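Cyanophage-like gp41-1 intein (Metagenome, PDB 6QAZ) probably excises itself from a precursor polypeptide and joins the flanking sequences with a new peptide bond, as protein-splicing inteins do. Local coordinates at residues L7-Q12 with F119-I124; L30-Y35 with S114-F119; S45-Y50 with R106-I111; T53-K58 with L94-K99. One frame throughout, in Å; residues are numbered along the deposited sequence. Where two conformers were deposited one is given.

Interaction 1: residues L7-Q12 with F119-I124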
loop_
_atom_site.group_PDB
_atom_site.type_symbol
_atom_site.label_atom_id
_atom_site.label_comp_id
_atom_site.label_asym_id
_atom_site.label_seq_id
_atom_site.Cartn_x
_atom_site.Cartn_y
_atom_site.Cartn_z
ATOM N N LEU A 7 2.918 4.571 -8.845
ATOM C CA LEU A 7 1.844 4.538 -9.857
ATOM C C LEU A 7 1.548 3.138 -10.375
ATOM O O LEU A 7 0.391 2.898 -10.763
ATOM C CB LEU A 7 2.232 5.376 -11.071
ATOM C CG LEU A 7 1.719 6.808 -11.093
ATOM C CD1 LEU A 7 2.414 7.608 -10.048
ATOM C CD2 LEU A 7 1.925 7.422 -12.472
ATOM N N LYS A 8 2.523 2.251 -10.419
ATOM C CA LYS A 8 2.351 0.927 -11.022
ATOM C C LYS A 8 1.934 -0.112 -9.999
ATOM O O LYS A 8 1.772 -1.287 -10.356
ATOM C CB LYS A 8 3.624 0.511 -11.734
ATOM C CG LYS A 8 3.958 1.464 -12.888
ATOM C CD LYS A 8 4.891 1.037 -13.936
ATOM C CE LYS A 8 4.650 -0.321 -14.571
ATOM N NZ LYS A 8 3.658 -0.405 -15.675
ATOM N N THR A 9 1.732 0.277 -8.750
ATOM C CA THR A 9 1.209 -0.645 -7.733
ATOM C C THR A 9 -0.103 -1.231 -8.220
ATOM O O THR A 9 -0.976 -0.469 -8.653
ATOM C CB THR A 9 0.958 0.129 -6.437
ATOM O OG1 THR A 9 2.146 0.817 -6.007
ATOM C CG2 THR A 9 0.507 -0.785 -5.329
ATOM N N GLN A 10 -0.287 -2.532 -8.112
ATOM C CA GLN A 10 -1.528 -3.172 -8.548
ATOM C C GLN A 10 -2.475 -3.385 -7.374
ATOM O O GLN A 10 -2.078 -3.802 -6.291
ATOM C CB GLN A 10 -1.277 -4.470 -9.274
ATOM C CG GLN A 10 -0.691 -4.249 -10.657
ATOM C CD GLN A 10 -0.414 -5.567 -11.324
ATOM O OE1 GLN A 10 0.436 -6.341 -10.862
ATOM N NE2 GLN A 10 -1.151 -5.890 -12.373
ATOM N N VAL A 11 -3.737 -3.100 -7.624
ATOM C CA VAL A 11 -4.836 -3.355 -6.671
ATOM C C VAL A 11 -5.864 -4.214 -7.399
ATOM O O VAL A 11 -5.949 -4.216 -8.628
ATOM C CB VAL A 11 -5.437 -2.041 -6.156
ATOM C CG1 VAL A 11 -4.390 -1.249 -5.406
ATOM C CG2 VAL A 11 -6.063 -1.215 -7.259
ATOM N N GLN A 12 -6.645 -4.954 -6.633
ATOM C CA GLN A 12 -7.613 -5.908 -7.171
ATOM C C GLN A 12 -9.013 -5.285 -7.162
ATOM O O GLN A 12 -9.523 -4.974 -6.081
ATOM C CB GLN A 12 -7.527 -7.153 -6.309
ATOM C CG GLN A 12 -8.205 -8.330 -6.950
ATOM C CD GLN A 12 -7.912 -9.622 -6.238
ATOM O OE1 GLN A 12 -6.955 -9.783 -5.484
ATOM N NE2 GLN A 12 -8.762 -10.573 -6.499
ATOM N N PHE A 119 -6.422 -2.012 1.742
ATOM C CA PHE A 119 -6.548 -2.747 0.489
ATOM C C PHE A 119 -5.255 -3.506 0.249
ATOM O O PHE A 119 -4.177 -3.108 0.718
ATOM C CB PHE A 119 -6.906 -1.853 -0.709
ATOM C CG PHE A 119 -6.003 -0.676 -0.976
ATOM C CD1 PHE A 119 -4.863 -0.779 -1.737
ATOM C CD2 PHE A 119 -6.337 0.550 -0.493
ATOM C CE1 PHE A 119 -4.074 0.319 -1.999
ATOM C CE2 PHE A 119 -5.567 1.653 -0.791
ATOM C CZ PHE A 119 -4.402 1.531 -1.505
ATOM N N TYR A 120 -5.345 -4.583 -0.516
ATOM C CA TYR A 120 -4.143 -5.289 -0.957
ATOM C C TYR A 120 -3.504 -4.546 -2.130
ATOM O O TYR A 120 -4.157 -4.189 -3.114
ATOM C CB TYR A 120 -4.501 -6.718 -1.383
ATOM C CG TYR A 120 -4.813 -7.636 -0.210
ATOM C CD1 TYR A 120 -3.819 -8.024 0.666
ATOM C CD2 TYR A 120 -6.092 -8.107 0.054
ATOM C CE1 TYR A 120 -4.046 -8.852 1.747
ATOM C CE2 TYR A 120 -6.337 -8.960 1.145
ATOM C CZ TYR A 120 -5.303 -9.321 1.987
ATOM O OH TYR A 120 -5.467 -10.165 3.075
ATOM N N ALA A 121 -2.211 -4.343 -2.027
ATOM C CA ALA A 121 -1.398 -3.600 -3.001
ATOM C C ALA A 121 -0.224 -4.503 -3.334
ATOM O O ALA A 121 0.566 -4.827 -2.433
ATOM C CB ALA A 121 -0.973 -2.284 -2.403
ATOM N N ASN A 122 -0.143 -4.977 -4.562
ATOM C CA ASN A 122 0.843 -6.047 -4.899
ATOM C C ASN A 122 0.708 -7.222 -3.923
ATOM O O ASN A 122 1.709 -7.852 -3.556
ATOM C CB ASN A 122 2.253 -5.519 -4.940
ATOM C CG ASN A 122 2.445 -4.403 -5.923
ATOM O OD1 ASN A 122 1.692 -4.240 -6.882
ATOM N ND2 ASN A 122 3.469 -3.636 -5.721
ATOM N N ASP A 123 -0.512 -7.521 -3.499
ATOM C CA ASP A 123 -0.811 -8.658 -2.605
ATOM C C ASP A 123 -0.301 -8.439 -1.178
ATOM O O ASP A 123 -0.324 -9.379 -0.390
ATOM C CB ASP A 123 -0.352 -9.991 -3.158
ATOM C CG ASP A 123 -1.044 -10.403 -4.413
ATOM O OD1 ASP A 123 -2.242 -10.179 -4.498
ATOM O OD2 ASP A 123 -0.393 -11.019 -5.282
ATOM N N ILE A 124 0.076 -7.209 -0.831
ATOM C CA ILE A 124 0.476 -6.819 0.529
ATOM C C ILE A 124 -0.652 -5.967 1.098
ATOM O O ILE A 124 -1.081 -5.014 0.473
ATOM C CB ILE A 124 1.793 -6.029 0.514
ATOM C CG1 ILE A 124 2.919 -6.852 -0.117
ATOM C CG2 ILE A 124 2.142 -5.564 1.913
ATOM C CD1 ILE A 124 4.204 -6.096 -0.319
HETATM O O HOH W 1 4.206 -2.583 -8.442
HETATM O O HOH W 2 4.557 -0.579 -5.545
HETATM O O HOH W 3 -3.026 -6.536 -4.755
HETATM O O HOH W 4 2.081 -6.089 -8.846
HETATM O O HOH W 5 -6.747 -4.500 -3.801
HETATM O O HOH W 6 -4.668 -8.647 -4.162
#
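Gln10 and Asn122 grip each other through a pair of hydrogen bonds. Asn122 N donates to Gln10 O at 2.8 Å, and Gln10 N returns a nearly straight bond (175°) to Asn122 OD1 at 2.9 Å, arriving tilted from the side-chain carbonyl plane. Asn122 suits this place because it tolerates the positive phi of the type I' turn from Ala121 to Ile124, and its ND2 also binds Glu59 O. Water adds further links, among them one molecule that donates to both Gln10 OE1 and Asn122 OD1 and another that bridges Gln12 N to Tyr120 O.

Apolar contacts line the inner side. Thr9 CG2, anti to the backbone N (chi1 -55° for OG1), meets Ala121 CB at 3.6 Å, while its OG1 turns to Asp6 O. Val11 CG1 approaches the Phe119 ring at CD1, 3.7 Å away.

The asparagine amide thus does the work of a strand neighbour for Gln10 N at the turn, while at the Gln12 end, where the backbones draw apart, water takes over the bridging.

Interaction 2: residues L30-Y35 with S114-F119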
loop_
_atom_site.group_PDB
_atom_site.type_symbol
_atom_site.label_atom_id
_atom_site.label_comp_id
_atom_site.label_asym_id
_atom_site.label_seq_id
_atom_site.Cartn_x
_atom_site.Cartn_y
_atom_site.Cartn_z
ATOM N N LEU A 30 -10.013 -4.635 -3.331
ATOM C CA LEU A 30 -10.106 -5.750 -2.383
ATOM C C LEU A 30 -9.224 -5.497 -1.171
ATOM O O LEU A 30 -8.049 -5.140 -1.309
ATOM C CB LEU A 30 -9.675 -7.044 -3.068
ATOM C CG LEU A 30 -9.817 -8.293 -2.210
ATOM C CD1 LEU A 30 -11.268 -8.600 -1.880
ATOM C CD2 LEU A 30 -9.170 -9.476 -2.899
ATOM N N SER A 31 -9.803 -5.732 -0.004
ATOM C CA SER A 31 -9.135 -5.722 1.294
ATOM C C SER A 31 -9.249 -7.096 1.939
ATOM O O SER A 31 -9.796 -8.032 1.345
ATOM C CB SER A 31 -9.765 -4.663 2.173
ATOM O OG SER A 31 -10.942 -5.138 2.768
ATOM N N ASN A 32 -8.807 -7.182 3.175
ATOM C CA ASN A 32 -8.989 -8.413 3.981
ATOM C C ASN A 32 -10.446 -8.642 4.364
ATOM O O ASN A 32 -10.751 -9.754 4.782
ATOM C CB ASN A 32 -8.099 -8.366 5.228
ATOM C CG ASN A 32 -8.340 -7.165 6.099
ATOM O OD1 ASN A 32 -8.454 -6.048 5.618
ATOM N ND2 ASN A 32 -8.416 -7.390 7.386
ATOM N N THR A 33 -11.247 -7.581 4.327
ATOM C CA THR A 33 -12.683 -7.531 4.664
ATOM C C THR A 33 -13.503 -7.194 3.429
ATOM O O THR A 33 -14.319 -6.368 3.508
ATOM C CB THR A 33 -13.015 -6.376 5.648
ATOM O OG1 THR A 33 -12.557 -5.201 4.980
ATOM C CG2 THR A 33 -12.367 -6.535 7.002
ATOM N N GLY A 34 -13.262 -7.757 2.292
ATOM C CA GLY A 34 -14.104 -7.486 1.121
ATOM C C GLY A 34 -13.656 -6.267 0.373
ATOM O O GLY A 34 -12.541 -5.759 0.579
ATOM N N TYR A 35 -14.491 -5.766 -0.495
ATOM C CA TYR A 35 -14.137 -4.640 -1.354
ATOM C C TYR A 35 -14.516 -3.325 -0.712
ATOM O O TYR A 35 -15.670 -3.119 -0.294
ATOM C CB TYR A 35 -14.854 -4.749 -2.694
ATOM C CG TYR A 35 -14.274 -5.799 -3.618
ATOM C CD1 TYR A 35 -13.182 -5.514 -4.410
ATOM C CD2 TYR A 35 -14.767 -7.099 -3.674
ATOM C CE1 TYR A 35 -12.604 -6.454 -5.237
ATOM C CE2 TYR A 35 -14.189 -8.061 -4.508
ATOM C CZ TYR A 35 -13.096 -7.729 -5.293
ATOM O OH TYR A 35 -12.474 -8.608 -6.151
ATOM N N SER A 114 -13.212 3.229 1.606
ATOM C CA SER A 114 -14.206 3.087 2.660
ATOM C C SER A 114 -13.820 1.986 3.646
ATOM O O SER A 114 -12.742 1.385 3.590
ATOM C CB SER A 114 -15.566 2.861 2.049
ATOM O OG SER A 114 -15.671 1.581 1.408
ATOM N N GLY A 115 -14.750 1.696 4.553
ATOM C CA GLY A 115 -14.597 0.531 5.409
ATOM C C GLY A 115 -13.419 0.682 6.343
ATOM O O GLY A 115 -13.198 1.748 6.952
ATOM N N ASN A 116 -12.611 -0.369 6.399
ATOM C CA ASN A 116 -11.413 -0.381 7.248
ATOM C C ASN A 116 -10.245 0.397 6.660
ATOM O O ASN A 116 -9.178 0.406 7.284
ATOM C CB ASN A 116 -11.014 -1.816 7.574
ATOM C CG ASN A 116 -10.492 -2.611 6.396
ATOM O OD1 ASN A 116 -10.400 -2.126 5.265
ATOM N ND2 ASN A 116 -10.169 -3.859 6.665
ATOM N N HIS A 117 -10.422 1.043 5.526
ATOM C CA HIS A 117 -9.363 1.890 4.917
ATOM C C HIS A 117 -8.162 1.073 4.440
ATOM O O HIS A 117 -7.132 1.681 4.159
ATOM C CB HIS A 117 -8.885 3.011 5.832
ATOM C CG HIS A 117 -9.957 3.876 6.248
ATOM N ND1 HIS A 117 -10.750 4.577 5.410
ATOM C CD2 HIS A 117 -10.376 4.143 7.467
ATOM C CE1 HIS A 117 -11.656 5.271 6.118
ATOM N NE2 HIS A 117 -11.423 5.028 7.377
ATOM N N LEU A 118 -8.307 -0.226 4.288
ATOM C CA LEU A 118 -7.203 -1.070 3.817
ATOM C C LEU A 118 -7.474 -1.569 2.399
ATOM O O LEU A 118 -8.637 -1.631 1.937
ATOM C CB LEU A 118 -6.993 -2.276 4.742
ATOM C CG LEU A 118 -6.879 -1.971 6.239
ATOM C CD1 LEU A 118 -6.603 -3.250 7.013
ATOM C CD2 LEU A 118 -5.817 -0.928 6.513
ATOM N N PHE A 119 -6.422 -2.012 1.742
ATOM C CA PHE A 119 -6.548 -2.747 0.489
ATOM C C PHE A 119 -5.255 -3.506 0.249
ATOM O O PHE A 119 -4.177 -3.108 0.718
ATOM C CB PHE A 119 -6.906 -1.853 -0.709
ATOM C CG PHE A 119 -6.003 -0.676 -0.976
ATOM C CD1 PHE A 119 -4.863 -0.779 -1.737
ATOM C CD2 PHE A 119 -6.337 0.550 -0.493
ATOM C CE1 PHE A 119 -4.074 0.319 -1.999
ATOM C CE2 PHE A 119 -5.567 1.653 -0.791
ATOM C CZ PHE A 119 -4.402 1.531 -1.505
HETATM O O HOH W 7 -13.629 -2.851 5.083
#
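Leu30 O lies 3.3 Å from Phe119 CA and the CA atoms of Ser31 and Phe119 are 4.0 Å apart, so the backbones nearly touch here before they separate toward Thr33 and Asn116. Across the wider end a single side-chain hydrogen bond spans the gap: Asn116 ND2 donates to Asn32 OD1 at 3.0 Å. The bond is bent (140°), although the acceptor stays in the amide plane of Asn116; the two amide planes are nearly parallel, with the donor tilted from the plane of the Asn32 carbonyl. With CG between backbone N and carbonyl carbon (chi1 57°), Asn32 swings its amide round to this meeting, and OD1 also touches Leu118 CD1.

Both partners sit in turns. Residues Ser31 to Gly34 form the type I turn of the hairpin that joins strands 28-31 and 34-41, and Ser114 to His117 form a type II' turn leading into strand 118-121, with Gly115 at the positive phi that glycine readily adopts. Each turn has its own polar brace. In the conformer described, Ser31 OG accepts from Thr33 N in an ST turn and donates to Gly34 O at 2.8 Å. Asn116 OD1 makes an Asx turn by accepting from Leu118 N at 3.0 Å, the donor standing above the carbonyl plane, and it is also bound by Asn36 ND2. Ser31 CB packs against Leu118 O at 3.2 Å, and a water joins Thr33 OG1 to Asn116 N.

Interaction 3: residues S45-Y50 with R106-I111; sequences SKKKSY and RELIDI
Ser45 and Lys47 pair with Leu108 and Arg106 through four backbone hydrogen bonds, two at each antiparallel hydrogen-bonded pair. Ser45 O takes Leu108 N at 2.9 Å, and Lys47 O takes Arg106 N at 3.0 Å. Between them Lys46 and Glu107 form a non-hydrogen-bonded pair, where Lys46 CA-H points at Arg106 O (3.3 Å). The N-to-C directions of the two short strands are 110° apart, yet pairing goes on past Lys47, with Ser49 bonded to Leu103 and Asp104, as the long strands of the curled sheet bend together.

Apolar packing uses the aliphatic portions of polar residues. Lys47 CB rests on Leu108 CD1 at 3.9 Å, and Ser49 CB lies alongside Arg106 CG at the same distance. Leu108, buried on this face, gains cover while the lysine chain runs on over the same face to Ser45.

There Lys47 NZ binds Ser45 OG (2.8 Å), which donates to a water held by Leu108 O. Arg106 is bent at chi3 (65°), placing its guanidinium by Ser49 OG, yet NE and OG make no hydrogen bond: Ser49 OG binds Asp104 O, and the guanidinium makes salt bridges to Asp104 and Asp6, with NH2 also bonded to a citrate ion, probably from the crystallisation liquor. Lys46 NZ and Glu107 OE2 stay 6.2 Å apart.

Backbone pairing therefore supplies the specific bonds here, while side-chain charges probably contribute only diffuse attraction.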
loop_
_atom_site.group_PDB
_atom_site.type_symbol
_atom_site.label_atom_id
_atom_site.label_comp_id
_atom_site.label_asym_id
_atom_site.label_seq_id
_atom_site.Cartn_x
_atom_site.Cartn_y
_atom_site.Cartn_z
ATOM N N SER A 45 1.563 13.467 -6.422
ATOM C CA SER A 45 2.569 14.233 -5.679
ATOM C C SER A 45 3.926 13.610 -5.901
ATOM O O SER A 45 4.003 12.457 -5.957
ATOM C CB SER A 45 2.237 14.319 -4.181
ATOM O OG SER A 45 2.238 13.016 -3.594
ATOM N N LYS A 46 4.969 14.419 -5.890
ATOM C CA LYS A 46 6.333 13.926 -6.001
ATOM C C LYS A 46 6.908 13.880 -4.603
ATOM O O LYS A 46 6.912 14.907 -3.894
ATOM C CB LYS A 46 7.161 14.862 -6.858
ATOM C CG LYS A 46 8.478 14.267 -7.319
ATOM C CD LYS A 46 9.196 15.112 -8.348
ATOM C CE LYS A 46 10.439 14.431 -8.880
ATOM N NZ LYS A 46 11.455 15.410 -9.332
ATOM N N LYS A 47 7.370 12.707 -4.219
ATOM C CA LYS A 47 7.903 12.461 -2.874
ATOM C C LYS A 47 9.083 11.493 -2.996
ATOM O O LYS A 47 9.176 10.694 -3.955
ATOM C CB LYS A 47 6.849 11.849 -1.932
ATOM C CG LYS A 47 5.509 12.552 -1.816
ATOM C CD LYS A 47 4.542 11.849 -0.855
ATOM C CE LYS A 47 3.456 12.746 -0.311
ATOM N NZ LYS A 47 2.146 12.443 -0.905
ATOM N N LYS A 48 9.941 11.504 -1.993
ATOM C CA LYS A 48 10.924 10.428 -1.866
ATOM C C LYS A 48 10.214 9.100 -1.707
ATOM O O LYS A 48 9.243 8.991 -0.949
ATOM C CB LYS A 48 11.870 10.693 -0.693
ATOM C CG LYS A 48 13.036 9.709 -0.521
ATOM C CD LYS A 48 13.924 9.544 -1.756
ATOM C CE LYS A 48 14.655 10.814 -2.121
ATOM N NZ LYS A 48 15.515 11.297 -1.014
ATOM N N SER A 49 10.713 8.084 -2.387
ATOM C CA SER A 49 10.106 6.749 -2.382
ATOM C C SER A 49 11.052 5.740 -1.762
ATOM O O SER A 49 12.263 5.941 -1.738
ATOM C CB SER A 49 9.687 6.361 -3.763
ATOM O OG SER A 49 10.766 6.144 -4.646
ATOM N N TYR A 50 10.456 4.655 -1.300
ATOM C CA TYR A 50 11.109 3.559 -0.592
ATOM C C TYR A 50 10.517 2.261 -1.094
ATOM O O TYR A 50 9.317 2.161 -1.316
ATOM C CB TYR A 50 10.841 3.623 0.913
ATOM C CG TYR A 50 11.369 4.861 1.555
ATOM C CD1 TYR A 50 10.683 6.061 1.455
ATOM C CD2 TYR A 50 12.561 4.857 2.257
ATOM C CE1 TYR A 50 11.164 7.235 1.975
ATOM C CE2 TYR A 50 13.043 6.030 2.840
ATOM C CZ TYR A 50 12.362 7.223 2.651
ATOM O OH TYR A 50 12.800 8.413 3.178
ATOM N N ARG A 106 9.870 10.531 -6.887
ATOM C CA ARG A 106 9.046 10.185 -8.051
ATOM C C ARG A 106 7.596 10.561 -7.761
ATOM O O ARG A 106 7.211 10.819 -6.614
ATOM C CB ARG A 106 9.191 8.706 -8.335
ATOM C CG ARG A 106 8.616 7.829 -7.251
ATOM C CD ARG A 106 8.637 6.350 -7.597
ATOM N NE ARG A 106 9.981 5.855 -7.726
ATOM C CZ ARG A 106 10.298 4.653 -8.172
ATOM N NH1 ARG A 106 9.365 3.790 -8.538
ATOM N NH2 ARG A 106 11.561 4.272 -8.170
ATOM N N GLU A 107 6.805 10.568 -8.823
ATOM C CA GLU A 107 5.359 10.779 -8.682
ATOM C C GLU A 107 4.744 9.561 -7.988
ATOM O O GLU A 107 5.091 8.413 -8.293
ATOM C CB GLU A 107 4.728 10.953 -10.055
ATOM C CG GLU A 107 5.194 12.172 -10.811
ATOM C CD GLU A 107 4.838 13.512 -10.204
ATOM O OE1 GLU A 107 3.844 13.598 -9.476
ATOM O OE2 GLU A 107 5.482 14.508 -10.590
ATOM N N LEU A 108 3.848 9.835 -7.070
ATOM C CA LEU A 108 3.145 8.809 -6.301
ATOM C C LEU A 108 1.677 9.173 -6.220
ATOM O O LEU A 108 1.294 10.360 -6.339
ATOM C CB LEU A 108 3.748 8.714 -4.902
ATOM C CG LEU A 108 5.239 8.376 -4.772
ATOM C CD1 LEU A 108 5.617 8.468 -3.315
ATOM C CD2 LEU A 108 5.574 7.018 -5.297
ATOM N N ILE A 109 0.849 8.182 -5.936
ATOM C CA ILE A 109 -0.527 8.617 -5.764
ATOM C C ILE A 109 -1.160 7.987 -4.546
ATOM O O ILE A 109 -0.696 7.064 -3.883
ATOM C CB ILE A 109 -1.239 8.260 -7.046
ATOM C CG1 ILE A 109 -2.619 8.892 -7.173
ATOM C CG2 ILE A 109 -1.284 6.751 -7.123
ATOM C CD1 ILE A 109 -2.680 10.365 -6.924
ATOM N N ASP A 110 -2.208 8.694 -4.184
ATOM C CA ASP A 110 -2.837 8.555 -2.871
ATOM C C ASP A 110 -4.339 8.470 -3.068
ATOM O O ASP A 110 -4.903 9.384 -3.676
ATOM C CB ASP A 110 -2.464 9.787 -2.085
ATOM C CG ASP A 110 -2.837 9.729 -0.645
ATOM O OD1 ASP A 110 -3.254 8.678 -0.134
ATOM O OD2 ASP A 110 -2.672 10.819 -0.013
ATOM N N ILE A 111 -4.970 7.441 -2.528
ATOM C CA ILE A 111 -6.418 7.273 -2.579
ATOM C C ILE A 111 -6.964 7.091 -1.170
ATOM O O ILE A 111 -6.238 6.714 -0.267
ATOM C CB ILE A 111 -6.824 6.097 -3.493
ATOM C CG1 ILE A 111 -6.510 4.722 -2.897
ATOM C CG2 ILE A 111 -6.206 6.240 -4.871
ATOM C CD1 ILE A 111 -6.971 3.554 -3.748
HETATM O O HOH W 8 -0.158 11.690 -4.041
#

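Interaction 4: residues T53-K58 with L94-K99; sequences TLEDGK and LKKILK
Glu55 reaches Lys96 because its CG stands between the backbone N and the carbonyl carbon (chi1 63°) and the chain then runs extended (chi2 177°), carrying the carboxylate along the neighbouring strand. There OE2 receives Lys96 N at 2.8 Å in an almost perfectly straight bond (178°), from above the carboxylate plane. Its backbone N donates to Lys96 O at 2.9 Å, so Glu55 engages both the backbone N and the O of Lys96, one with its side chain and one with its own N.

Upstream, Thr53 N binds Lys99 O at 3.0 Å, and Thr53 O accepts a short, somewhat bent bond from Leu98 N at 2.8 Å and a weak one from Lys99 N. Leu98 and Lys99 both face Thr53, a classic beta bulge that shifts the register by one before Leu54 pairs with Ile97. Their side chains diverge, though Leu54 CD2 still packs on Ile97 CG1 at 3.7 Å, while Leu98 CG covers Glu55 CA.

The type I turn from Leu54 to Gly57 connects strands 45-54 and 59-63, with Gly57 at a positive phi suited to glycine. Asp56 OD1 braces it as an Asx turn with Lys58 N, and OD2 forms a salt bridge with Lys58 NZ (2.7 Å). Lys95, bent at its second torsion, lays CG across Asp56 OD2.

Lys95 NZ, 5.0 Å from Glu55 OE2, would probably favour the ionised form of Glu55; for Asp56 the directly bridged Lys58 would do more.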
loop_
_atom_site.group_PDB
_atom_site.type_symbol
_atom_site.label_atom_id
_atom_site.label_comp_id
_atom_site.label_asym_id
_atom_site.label_seq_id
_atom_site.Cartn_x
_atom_site.Cartn_y
_atom_site.Cartn_z
ATOM N N THR A 53 10.635 -4.941 0.597
ATOM C CA THR A 53 10.683 -6.296 0.033
ATOM C C THR A 53 10.435 -7.304 1.142
ATOM O O THR A 53 11.129 -7.250 2.188
ATOM C CB THR A 53 12.032 -6.594 -0.633
ATOM O OG1 THR A 53 12.288 -5.582 -1.623
ATOM C CG2 THR A 53 12.065 -7.964 -1.270
ATOM N N LEU A 54 9.495 -8.217 0.943
ATOM C CA LEU A 54 9.167 -9.241 1.924
ATOM C C LEU A 54 9.892 -10.543 1.612
ATOM O O LEU A 54 10.438 -10.759 0.525
ATOM C CB LEU A 54 7.654 -9.488 1.944
ATOM C CG LEU A 54 6.789 -8.243 2.175
ATOM C CD1 LEU A 54 5.359 -8.645 2.289
ATOM C CD2 LEU A 54 7.241 -7.452 3.396
ATOM N N GLU A 55 9.839 -11.458 2.576
ATOM C CA GLU A 55 10.594 -12.729 2.483
ATOM C C GLU A 55 10.039 -13.638 1.381
ATOM O O GLU A 55 10.764 -14.569 0.987
ATOM C CB GLU A 55 10.631 -13.432 3.818
ATOM C CG GLU A 55 9.293 -13.838 4.301
ATOM C CD GLU A 55 9.295 -14.617 5.605
ATOM O OE1 GLU A 55 10.246 -15.424 5.835
ATOM O OE2 GLU A 55 8.443 -14.342 6.474
ATOM N N ASP A 56 8.822 -13.423 0.903
ATOM C CA ASP A 56 8.244 -14.164 -0.238
ATOM C C ASP A 56 8.485 -13.440 -1.565
ATOM O O ASP A 56 7.908 -13.862 -2.592
ATOM C CB ASP A 56 6.783 -14.467 -0.004
ATOM C CG ASP A 56 5.941 -13.220 0.087
ATOM O OD1 ASP A 56 6.474 -12.099 -0.058
ATOM O OD2 ASP A 56 4.702 -13.395 0.318
ATOM N N GLY A 57 9.297 -12.405 -1.562
ATOM C CA GLY A 57 9.610 -11.671 -2.785
ATOM C C GLY A 57 8.723 -10.479 -3.049
ATOM O O GLY A 57 9.092 -9.636 -3.869
ATOM N N LYS A 58 7.553 -10.400 -2.423
ATOM C CA LYS A 58 6.622 -9.320 -2.758
ATOM C C LYS A 58 7.257 -7.974 -2.418
ATOM O O LYS A 58 7.936 -7.827 -1.402
ATOM C CB LYS A 58 5.298 -9.498 -2.034
ATOM C CG LYS A 58 4.524 -10.728 -2.426
ATOM C CD LYS A 58 3.226 -10.808 -1.702
ATOM C CE LYS A 58 2.337 -11.982 -2.034
ATOM N NZ LYS A 58 2.987 -13.272 -1.816
ATOM N N LEU A 94 1.349 -13.589 7.747
ATOM C CA LEU A 94 2.449 -12.699 8.127
ATOM C C LEU A 94 3.697 -13.051 7.341
ATOM O O LEU A 94 4.046 -14.229 7.232
ATOM C CB LEU A 94 2.690 -12.878 9.612
ATOM C CG LEU A 94 1.649 -12.217 10.495
ATOM C CD1 LEU A 94 1.660 -12.809 11.894
ATOM C CD2 LEU A 94 1.833 -10.703 10.526
ATOM N N LYS A 95 4.376 -12.045 6.829
ATOM C CA LYS A 95 5.645 -12.217 6.117
ATOM C C LYS A 95 6.628 -11.163 6.572
ATOM O O LYS A 95 6.294 -9.967 6.659
ATOM C CB LYS A 95 5.451 -12.149 4.605
ATOM C CG LYS A 95 4.659 -13.308 4.028
ATOM C CD LYS A 95 5.363 -14.643 4.101
ATOM C CE LYS A 95 4.477 -15.780 3.684
ATOM N NZ LYS A 95 5.197 -17.058 3.796
ATOM N N LYS A 96 7.843 -11.592 6.837
ATOM C CA LYS A 96 8.910 -10.682 7.287
ATOM C C LYS A 96 9.293 -9.690 6.197
ATOM O O LYS A 96 9.467 -10.071 5.039
ATOM C CB LYS A 96 10.147 -11.504 7.647
ATOM C CG LYS A 96 10.181 -12.403 8.877
ATOM C CD LYS A 96 10.581 -11.636 10.072
ATOM C CE LYS A 96 10.366 -12.435 11.337
ATOM N NZ LYS A 96 11.293 -13.596 11.439
ATOM N N ILE A 97 9.550 -8.473 6.620
ATOM C CA ILE A 97 10.258 -7.477 5.784
ATOM C C ILE A 97 11.731 -7.844 5.760
ATOM O O ILE A 97 12.377 -7.886 6.802
ATOM C CB ILE A 97 10.053 -6.064 6.325
ATOM C CG1 ILE A 97 8.577 -5.650 6.292
ATOM C CG2 ILE A 97 10.895 -5.082 5.518
ATOM C CD1 ILE A 97 8.309 -4.329 6.985
ATOM N N LEU A 98 12.248 -8.114 4.578
ATOM C CA LEU A 98 13.688 -8.380 4.406
ATOM C C LEU A 98 14.479 -7.084 4.261
ATOM O O LEU A 98 15.624 -7.038 4.755
ATOM C CB LEU A 98 13.936 -9.219 3.174
ATOM C CG LEU A 98 13.498 -10.660 3.205
ATOM C CD1 LEU A 98 14.012 -11.346 1.958
ATOM C CD2 LEU A 98 13.955 -11.408 4.427
ATOM N N LYS A 99 13.940 -6.108 3.538
ATOM C CA LYS A 99 14.683 -4.906 3.162
ATOM C C LYS A 99 13.724 -3.758 3.083
ATOM O O LYS A 99 12.637 -3.929 2.545
ATOM C CB LYS A 99 15.373 -5.027 1.785
ATOM C CG LYS A 99 16.286 -6.185 1.559
ATOM C CD LYS A 99 16.701 -6.229 0.133
ATOM C CE LYS A 99 17.073 -7.647 -0.264
ATOM N NZ LYS A 99 17.815 -7.735 -1.533
HETATM O O HOH W 9 13.545 -3.421 -0.704
HETATM O O HOH W 10 7.075 -15.221 8.553
#

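All four contacts build the horseshoe-like, all-beta fold of the intein. Along the chain they are nested: interaction 1 closes the widest loop, which contains interaction 2, then interaction 3 and finally interaction 4. Interactions 3 and 4 lie on the same two strands, 45-54 and 93-113, with centres about 21 Å apart, so this pair of long strands holds together across much of the body. Interactions 1 and 2 have centres about 12 Å apart, share Phe119 and strand 118-121, and are joined by backbone bonds from Leu30. Interaction 1 also touches the others, through Leu7 to Glu107 and Ile124 to Leu54, bringing segments near both chain ends together and packing them against the curved sheet.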